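Local atomic coordinates of serine hydrolase CCSP0084 (Cycloclasticus sp. P1, PDB entry 4I3F), a protein that probably hydrolyses carbon-carbon bonds in meta-cleavage products of aromatic degradation, and esters as well, as a serine hydrolase of the alpha/beta hydrolase fold. Residues 34-39 with 77-82; 163-168 with 220-225; 181-186 with 277-282. All coordinates share one frame; numbering follows the deposited sequence.

The contacts run from the central sheet to the probable helical cap. Contact 1 pairs two antiparallel strands of the sheet and is held chiefly by backbone hydrogen bonds. Contact 2 lies within the helical region between strands 142-148 and 243-248, where a carboxylate meets the start of a helix beside an indole edge. Contact 3 joins this region to the core: 181-186 ends a cap helix, while 277-282 is the loop after strand 269-274 and the start of the next helix, and its chemistry is aromatic. All three are largely buried, although contact 3 has an exposed margin at Phe185. Contacts 2 and 3 draw on consecutive helices, 159-165 and 173-182, with nearest atoms about 6 Å apart.

Contact 1. Residues 34-39 with 77-82; sequences TFLNEA and LAPDIA
Phe35 lies alongside Asp80, the two side chains pointing the same way, with ring atom CD2 of Phe35 3.6 Å from OD2 of Asp80. The ring and carboxylate planes are turned 44° apart, and the approach is oblique. The carboxylate is also held from outside, because Leu86 N donates to OD2 and Ala59 N to OD1. The backbone N of the same aspartate bonds to Phe35 O at 2.9 Å.

Asn37 with Ala78 is an antiparallel hydrogen-bonded pair, with N-H...O bonds in both directions: Ala78 N reaches Asn37 O at 2.8 Å, and Asn37 N returns to Ala78 O from 53° above the carbonyl plane. Ala78 O also accepts from Asn37 ND2 at 3.1 Å. The side-chain amide can do this because CG sits beside its own backbone N (chi1 -58°), which turns ND2 to the neighbouring strand. A water links Asn37 ND2 to Asp80 OD1.

Together with Leu36-Pro79 and Glu38-Leu77, this pair joins strands 32-39 and 75-79 of the mixed sheet of the alpha/beta hydrolase fold, where strand 32-39 runs antiparallel to both neighbours; the Asp80 N to Phe35 O bond continues the pairing just beyond the strand. Leu36, Glu38, Leu77 and Pro79 share the sheet face opposite that of Asn37 and Ala78. There CD1 of Leu36 lies 4.0 Å from CB of Pro79, and the methyl CG2 of Thr34 comes to 3.6 Å from the same CB. Helix 96-113 packs on Pro79 through Gln107 and Leu110. Glu38 lies beside Leu77; its OE2 is hydrogen-bonded to His75 NE2, and OE1 forms a salt bridge with Lys114 NZ.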
# COMPACT_ATOMS: atom_id res chain seq x y z
N THR A 34 10.69 12.25 -4.51
CA THR A 34 9.54 11.37 -4.62
C THR A 34 8.82 11.55 -5.95
O THR A 34 8.50 12.68 -6.33
CB THR A 34 8.55 11.60 -3.47
OG1 THR A 34 9.09 11.07 -2.26
CG2 THR A 34 7.21 10.92 -3.76
N PHE A 35 8.58 10.46 -6.67
CA PHE A 35 7.77 10.53 -7.87
C PHE A 35 6.32 10.51 -7.45
O PHE A 35 5.90 9.64 -6.69
CB PHE A 35 8.08 9.36 -8.81
CG PHE A 35 7.27 9.39 -10.07
CD1 PHE A 35 7.61 10.26 -11.10
CD2 PHE A 35 6.17 8.56 -10.23
CE1 PHE A 35 6.87 10.30 -12.27
CE2 PHE A 35 5.43 8.59 -11.39
CZ PHE A 35 5.78 9.46 -12.42
N LEU A 36 5.55 11.49 -7.92
CA LEU A 36 4.19 11.69 -7.44
C LEU A 36 3.17 11.69 -8.57
O LEU A 36 3.34 12.39 -9.57
CB LEU A 36 4.11 13.01 -6.68
CG LEU A 36 2.73 13.38 -6.15
CD1 LEU A 36 2.32 12.43 -5.03
CD2 LEU A 36 2.70 14.83 -5.68
N ASN A 37 2.13 10.89 -8.42
CA ASN A 37 0.95 11.01 -9.29
C ASN A 37 -0.15 11.79 -8.57
O ASN A 37 -0.39 11.57 -7.39
CB ASN A 37 0.42 9.62 -9.64
CG ASN A 37 1.45 8.75 -10.33
OD1 ASN A 37 1.65 8.85 -11.53
ND2 ASN A 37 2.10 7.88 -9.57
N GLU A 38 -0.80 12.71 -9.28
CA GLU A 38 -1.90 13.49 -8.72
C GLU A 38 -3.10 13.55 -9.65
O GLU A 38 -2.95 13.58 -10.87
CB GLU A 38 -1.45 14.93 -8.45
CG GLU A 38 -0.77 15.16 -7.13
CD GLU A 38 -0.43 16.62 -6.93
OE1 GLU A 38 0.54 17.09 -7.55
OE2 GLU A 38 -1.15 17.29 -6.16
N ALA A 39 -4.29 13.61 -9.08
CA ALA A 39 -5.48 13.90 -9.87
C ALA A 39 -6.46 14.66 -9.00
O ALA A 39 -6.33 14.65 -7.77
CB ALA A 39 -6.10 12.61 -10.39
N LEU A 77 -3.39 12.01 -4.14
CA LEU A 77 -1.94 11.97 -4.23
C LEU A 77 -1.50 10.51 -4.09
O LEU A 77 -1.83 9.86 -3.10
CB LEU A 77 -1.30 12.84 -3.13
CG LEU A 77 -1.72 14.31 -3.18
CD1 LEU A 77 -2.91 14.58 -2.28
CD2 LEU A 77 -0.55 15.21 -2.82
N ALA A 78 -0.78 10.01 -5.08
CA ALA A 78 -0.31 8.62 -5.06
C ALA A 78 1.17 8.56 -5.39
O ALA A 78 1.54 8.52 -6.57
CB ALA A 78 -1.11 7.77 -6.05
N PRO A 79 2.03 8.58 -4.37
CA PRO A 79 3.47 8.57 -4.65
C PRO A 79 4.04 7.17 -4.79
O PRO A 79 3.49 6.21 -4.23
CB PRO A 79 4.04 9.21 -3.39
CG PRO A 79 3.08 8.74 -2.28
CD PRO A 79 1.73 8.81 -2.94
N ASP A 80 5.14 7.05 -5.54
CA ASP A 80 5.98 5.86 -5.42
C ASP A 80 6.62 5.95 -4.04
O ASP A 80 7.21 6.97 -3.68
CB ASP A 80 7.06 5.81 -6.50
CG ASP A 80 6.53 5.46 -7.89
OD1 ASP A 80 5.31 5.19 -8.03
OD2 ASP A 80 7.34 5.44 -8.84
N ILE A 81 6.47 4.89 -3.26
CA ILE A 81 6.99 4.86 -1.91
C ILE A 81 8.51 4.67 -2.00
O ILE A 81 9.00 4.06 -2.95
CB ILE A 81 6.27 3.76 -1.10
CG1 ILE A 81 4.79 4.14 -0.95
CG2 ILE A 81 6.87 3.56 0.28
CD1 ILE A 81 3.94 3.03 -0.35
N ALA A 82 9.24 5.25 -1.05
CA ALA A 82 10.70 5.26 -1.12
C ALA A 82 11.25 3.86 -1.33
O ALA A 82 10.80 2.89 -0.70
CB ALA A 82 11.29 5.90 0.13
O HOH W 1 3.63 5.39 -10.27

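Contact 2. Residues 163-168 with 220-225; sequences KGWEFY and GGTKKG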
# COMPACT_ATOMS: atom_id res chain seq x y z
N LYS A 163 7.34 -15.63 -0.89
CA LYS A 163 7.77 -15.65 -2.29
C LYS A 163 7.87 -14.23 -2.85
O LYS A 163 8.69 -13.96 -3.74
CB LYS A 163 6.84 -16.53 -3.14
CG LYS A 163 7.15 -18.02 -2.99
CD LYS A 163 6.04 -18.93 -3.55
CE LYS A 163 6.44 -20.40 -3.40
NZ LYS A 163 5.40 -21.33 -3.93
N GLY A 164 7.05 -13.33 -2.32
CA GLY A 164 7.09 -11.93 -2.72
C GLY A 164 8.30 -11.18 -2.19
O GLY A 164 9.11 -10.64 -2.95
N TRP A 165 8.43 -11.14 -0.86
CA TRP A 165 9.51 -10.37 -0.23
C TRP A 165 10.89 -10.98 -0.46
O TRP A 165 11.90 -10.28 -0.38
CB TRP A 165 9.23 -10.19 1.26
CG TRP A 165 8.18 -9.16 1.58
CD1 TRP A 165 7.47 -8.40 0.69
CD2 TRP A 165 7.74 -8.76 2.89
NE1 TRP A 165 6.61 -7.55 1.37
CE2 TRP A 165 6.77 -7.76 2.72
CE3 TRP A 165 8.09 -9.15 4.19
CZ2 TRP A 165 6.12 -7.14 3.80
CZ3 TRP A 165 7.44 -8.53 5.27
CH2 TRP A 165 6.48 -7.55 5.06
N GLU A 166 10.93 -12.27 -0.78
CA GLU A 166 12.21 -12.94 -1.02
C GLU A 166 12.34 -13.36 -2.49
O GLU A 166 13.12 -14.25 -2.81
CB GLU A 166 12.37 -14.14 -0.08
CG GLU A 166 12.15 -13.78 1.40
CD GLU A 166 12.41 -14.95 2.35
OE1 GLU A 166 13.01 -15.95 1.92
OE2 GLU A 166 11.99 -14.85 3.52
N PHE A 167 11.57 -12.72 -3.36
CA PHE A 167 11.63 -12.94 -4.81
C PHE A 167 13.05 -12.94 -5.38
O PHE A 167 13.41 -13.80 -6.18
CB PHE A 167 10.78 -11.88 -5.53
CG PHE A 167 10.95 -11.86 -7.03
CD1 PHE A 167 10.24 -12.75 -7.84
CD2 PHE A 167 11.79 -10.94 -7.64
CE1 PHE A 167 10.40 -12.74 -9.22
CE2 PHE A 167 11.95 -10.92 -9.02
CZ PHE A 167 11.25 -11.81 -9.81
N TYR A 168 13.86 -11.97 -4.98
CA TYR A 168 15.18 -11.82 -5.61
C TYR A 168 16.22 -12.88 -5.22
O TYR A 168 17.34 -12.85 -5.72
CB TYR A 168 15.73 -10.41 -5.41
CG TYR A 168 14.97 -9.34 -6.17
CD1 TYR A 168 15.11 -9.19 -7.54
CD2 TYR A 168 14.14 -8.46 -5.50
CE1 TYR A 168 14.43 -8.20 -8.23
CE2 TYR A 168 13.46 -7.47 -6.17
CZ TYR A 168 13.61 -7.34 -7.53
OH TYR A 168 12.93 -6.34 -8.20
N GLY A 220 16.20 -8.69 6.50
CA GLY A 220 16.15 -9.49 7.71
C GLY A 220 15.31 -10.74 7.53
O GLY A 220 15.25 -11.58 8.43
N GLY A 221 14.67 -10.85 6.37
CA GLY A 221 13.80 -11.99 6.10
C GLY A 221 12.34 -11.64 6.30
O GLY A 221 12.03 -10.57 6.81
N THR A 222 11.45 -12.55 5.91
CA THR A 222 10.01 -12.28 5.98
C THR A 222 9.50 -12.11 7.41
O THR A 222 8.73 -11.19 7.69
CB THR A 222 9.18 -13.35 5.21
OG1 THR A 222 9.55 -13.33 3.82
CG2 THR A 222 7.69 -13.06 5.31
N LYS A 223 9.92 -12.98 8.32
CA LYS A 223 9.45 -12.89 9.70
C LYS A 223 9.85 -11.56 10.36
O LYS A 223 9.01 -10.89 10.97
CB LYS A 223 9.93 -14.08 10.54
CG LYS A 223 9.62 -13.94 12.02
CD LYS A 223 9.85 -15.23 12.78
CE LYS A 223 9.89 -14.97 14.28
NZ LYS A 223 8.75 -14.12 14.74
N LYS A 224 11.11 -11.17 10.22
CA LYS A 224 11.54 -9.90 10.79
C LYS A 224 10.83 -8.71 10.15
O LYS A 224 10.57 -7.70 10.81
CB LYS A 224 13.06 -9.74 10.69
CG LYS A 224 13.82 -10.55 11.72
CD LYS A 224 15.10 -9.84 12.13
CE LYS A 224 15.64 -10.38 13.46
NZ LYS A 224 16.50 -11.58 13.27
N GLY A 225 10.50 -8.84 8.86
CA GLY A 225 9.75 -7.80 8.16
C GLY A 225 8.33 -7.67 8.69
O GLY A 225 7.85 -6.56 8.95
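Polar contact between the segments converges on one oxygen, OE2 of Glu166. The hydroxyl OG1 of Thr222 donates to it at 2.9 Å, meeting the anti side of the carboxylate, 30° out of its plane. A second, weak bond comes from the backbone N of Thr222, 3.4 Å from the same OE2. The hydroxyl can join the amide because OG1 stands beside its own backbone N (chi1 -62°), presenting both donors to one acceptor. The other carboxylate oxygen, OE1, has a long, weak ion pair with Lys169. Since Gly221 is the N-cap of helix 222-229, Glu166 places its negative group at the positive end of that helix, an arrangement that would probably be electrostatically favourable.

Van der Waals contact is carried by Trp165, whose six-membered ring meets the second segment at its edge and not over a face. Its CZ3 lies 3.6 Å from Gly225 C and 3.8 Å from Gly225 CA, an approach made directly to the backbone of a residue without a side chain. Nearer the root of the indole, CE3 is 4.1 Å from CG2 of Thr222, so the threonine divides its two branches between indole and carboxylate. The ring is further fixed from outside: Phe218 stacks on it, and NE1 bonds to Ser53 OG.

Helices 159-165 and 222-229 both belong to the helical insertion between strands 142-148 and 243-248. The contact therefore joins the beginning and the later part of a region consistent with the cap, or lid, of alpha/beta hydrolases of the meta-cleavage product hydrolase type.

Contact 3. Residues 181-186 with 277-282; sequences TKFLFD and CGHWVQ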
# COMPACT_ATOMS: atom_id res chain seq x y z
N THR A 181 -0.17 -13.66 -10.56
CA THR A 181 -1.32 -14.55 -10.62
C THR A 181 -1.94 -14.76 -9.23
O THR A 181 -3.17 -14.78 -9.08
CB THR A 181 -0.93 -15.91 -11.23
OG1 THR A 181 -0.45 -15.71 -12.57
CG2 THR A 181 -2.12 -16.85 -11.28
N LYS A 182 -1.09 -14.91 -8.22
CA LYS A 182 -1.56 -15.21 -6.86
C LYS A 182 -2.15 -14.01 -6.13
O LYS A 182 -2.84 -14.16 -5.11
CB LYS A 182 -0.44 -15.84 -6.02
CG LYS A 182 -0.12 -17.27 -6.40
CD LYS A 182 -1.30 -18.19 -6.08
CE LYS A 182 -1.01 -19.63 -6.44
NZ LYS A 182 -2.14 -20.54 -6.07
N PHE A 183 -1.89 -12.81 -6.64
CA PHE A 183 -2.49 -11.60 -6.08
C PHE A 183 -3.98 -11.51 -6.38
O PHE A 183 -4.69 -10.68 -5.80
CB PHE A 183 -1.79 -10.35 -6.63
CG PHE A 183 -0.52 -10.00 -5.90
CD1 PHE A 183 -0.57 -9.57 -4.58
CD2 PHE A 183 0.71 -10.09 -6.53
CE1 PHE A 183 0.60 -9.23 -3.90
CE2 PHE A 183 1.88 -9.76 -5.86
CZ PHE A 183 1.82 -9.33 -4.55
N LEU A 184 -4.46 -12.35 -7.29
CA LEU A 184 -5.87 -12.35 -7.64
C LEU A 184 -6.48 -13.72 -7.38
O LEU A 184 -5.80 -14.74 -7.53
CB LEU A 184 -6.05 -11.96 -9.11
CG LEU A 184 -5.67 -10.51 -9.42
CD1 LEU A 184 -5.37 -10.34 -10.89
CD2 LEU A 184 -6.80 -9.60 -9.02
N PHE A 185 -7.74 -13.75 -6.99
CA PHE A 185 -8.46 -15.01 -6.85
C PHE A 185 -8.83 -15.57 -8.23
O PHE A 185 -8.78 -16.78 -8.45
CB PHE A 185 -9.72 -14.83 -5.99
CG PHE A 185 -10.53 -16.09 -5.86
CD1 PHE A 185 -10.24 -17.02 -4.87
CD2 PHE A 185 -11.58 -16.35 -6.74
CE1 PHE A 185 -10.99 -18.20 -4.76
CE2 PHE A 185 -12.32 -17.52 -6.64
CZ PHE A 185 -12.03 -18.44 -5.64
N ASP A 186 -9.22 -14.68 -9.15
CA ASP A 186 -9.49 -15.04 -10.54
C ASP A 186 -8.54 -14.27 -11.44
O ASP A 186 -8.81 -13.13 -11.81
CB ASP A 186 -10.95 -14.75 -10.92
CG ASP A 186 -11.25 -14.99 -12.40
OD1 ASP A 186 -10.40 -15.56 -13.10
OD2 ASP A 186 -12.35 -14.62 -12.87
N CYS A 277 -11.87 -13.36 -3.56
CA CYS A 277 -11.07 -12.18 -3.76
C CYS A 277 -9.64 -12.45 -3.37
O CYS A 277 -9.38 -13.10 -2.34
CB CYS A 277 -11.62 -11.03 -2.91
SG CYS A 277 -10.99 -9.42 -3.39
N GLY A 278 -8.71 -11.93 -4.17
CA GLY A 278 -7.31 -12.01 -3.82
C GLY A 278 -6.81 -10.75 -3.15
O GLY A 278 -7.55 -9.77 -2.99
N HIS A 279 -5.54 -10.78 -2.75
CA HIS A 279 -4.93 -9.63 -2.07
C HIS A 279 -5.21 -8.27 -2.72
O HIS A 279 -5.47 -7.29 -2.01
CB HIS A 279 -3.42 -9.81 -1.92
CG HIS A 279 -2.79 -8.70 -1.14
ND1 HIS A 279 -3.07 -8.48 0.19
CD2 HIS A 279 -1.96 -7.70 -1.53
CE1 HIS A 279 -2.40 -7.41 0.60
NE2 HIS A 279 -1.73 -6.92 -0.43
N TRP A 280 -5.12 -8.20 -4.04
CA TRP A 280 -5.40 -6.95 -4.76
C TRP A 280 -6.90 -6.71 -4.90
O TRP A 280 -7.44 -6.83 -6.00
CB TRP A 280 -4.78 -6.98 -6.16
CG TRP A 280 -3.30 -6.77 -6.18
CD1 TRP A 280 -2.52 -6.27 -5.16
CD2 TRP A 280 -2.41 -7.04 -7.26
NE1 TRP A 280 -1.21 -6.23 -5.56
CE2 TRP A 280 -1.11 -6.70 -6.84
CE3 TRP A 280 -2.59 -7.55 -8.56
CZ2 TRP A 280 0.01 -6.84 -7.67
CZ3 TRP A 280 -1.47 -7.69 -9.38
CH2 TRP A 280 -0.20 -7.34 -8.93
N VAL A 281 -7.56 -6.38 -3.78
CA VAL A 281 -9.00 -6.14 -3.75
C VAL A 281 -9.39 -5.06 -4.75
O VAL A 281 -10.43 -5.15 -5.40
CB VAL A 281 -9.47 -5.70 -2.33
CG1 VAL A 281 -10.96 -5.47 -2.32
CG2 VAL A 281 -9.10 -6.75 -1.28
N GLN A 282 -8.53 -4.05 -4.88
CA GLN A 282 -8.83 -2.89 -5.72
C GLN A 282 -8.77 -3.19 -7.21
O GLN A 282 -9.29 -2.42 -8.02
CB GLN A 282 -7.90 -1.72 -5.36
CG GLN A 282 -6.57 -1.66 -6.12
CD GLN A 282 -5.52 -2.67 -5.66
OE1 GLN A 282 -5.81 -3.63 -4.94
NE2 GLN A 282 -4.28 -2.46 -6.09
O HOH W 2 -4.36 -13.37 -2.93
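Phe183 and Trp280 form the tight half of this contact, a parallel offset stack. The centroids of the phenyl ring of Phe183 and the five-membered ring of Trp280 are 4.2 Å apart, with planes only 3° from parallel. The overlap continues through the aliphatic root of the phenylalanine: CB of Phe183 stands over the six-membered ring of Trp280, 3.5 Å from its centroid, as a CH-pi contact. One direct backbone bond joins the chains at the same place: Trp280 N gives a nearly straight bond (169°) to Phe183 O at 3.1 Å, with the donor in the carbonyl plane. Gly278, having no side chain, brings its CA to 3.5 Å from that same carbonyl oxygen. A water accepts from His279 N and donates to Lys182 O, giving the histidine amide a partner. Glu284 OE1 ties the two backbones by accepting from both Phe185 N and Gly278 N. Outside the segments, Phe253 stacks with Phe183.

Leu184 is buried but fits less closely, its CD2 lying 4.1 Å from Trp280 O. The solvent side is Phe185, which touches mainly through CB, 3.5 Å from Cys277 C; with CG anti to its backbone N (chi1 178°), the end of the ring leads away from 277-282 and meets the ring of His276, just before it.

His279 borders the aromatic stack, its ring meeting that of Phe183 rim to rim, centroids 5.9 Å apart. Its ND1 is hydrogen-bonded to Asp251 OD2 and its side chain touches Ser125 of the probable nucleophile elbow, consistent with a Ser-His-Asp catalytic triad. The stack and the N-H...O bond act on Trp280, next to His279, so the cap segment probably steadies the histidine's loop through its neighbour.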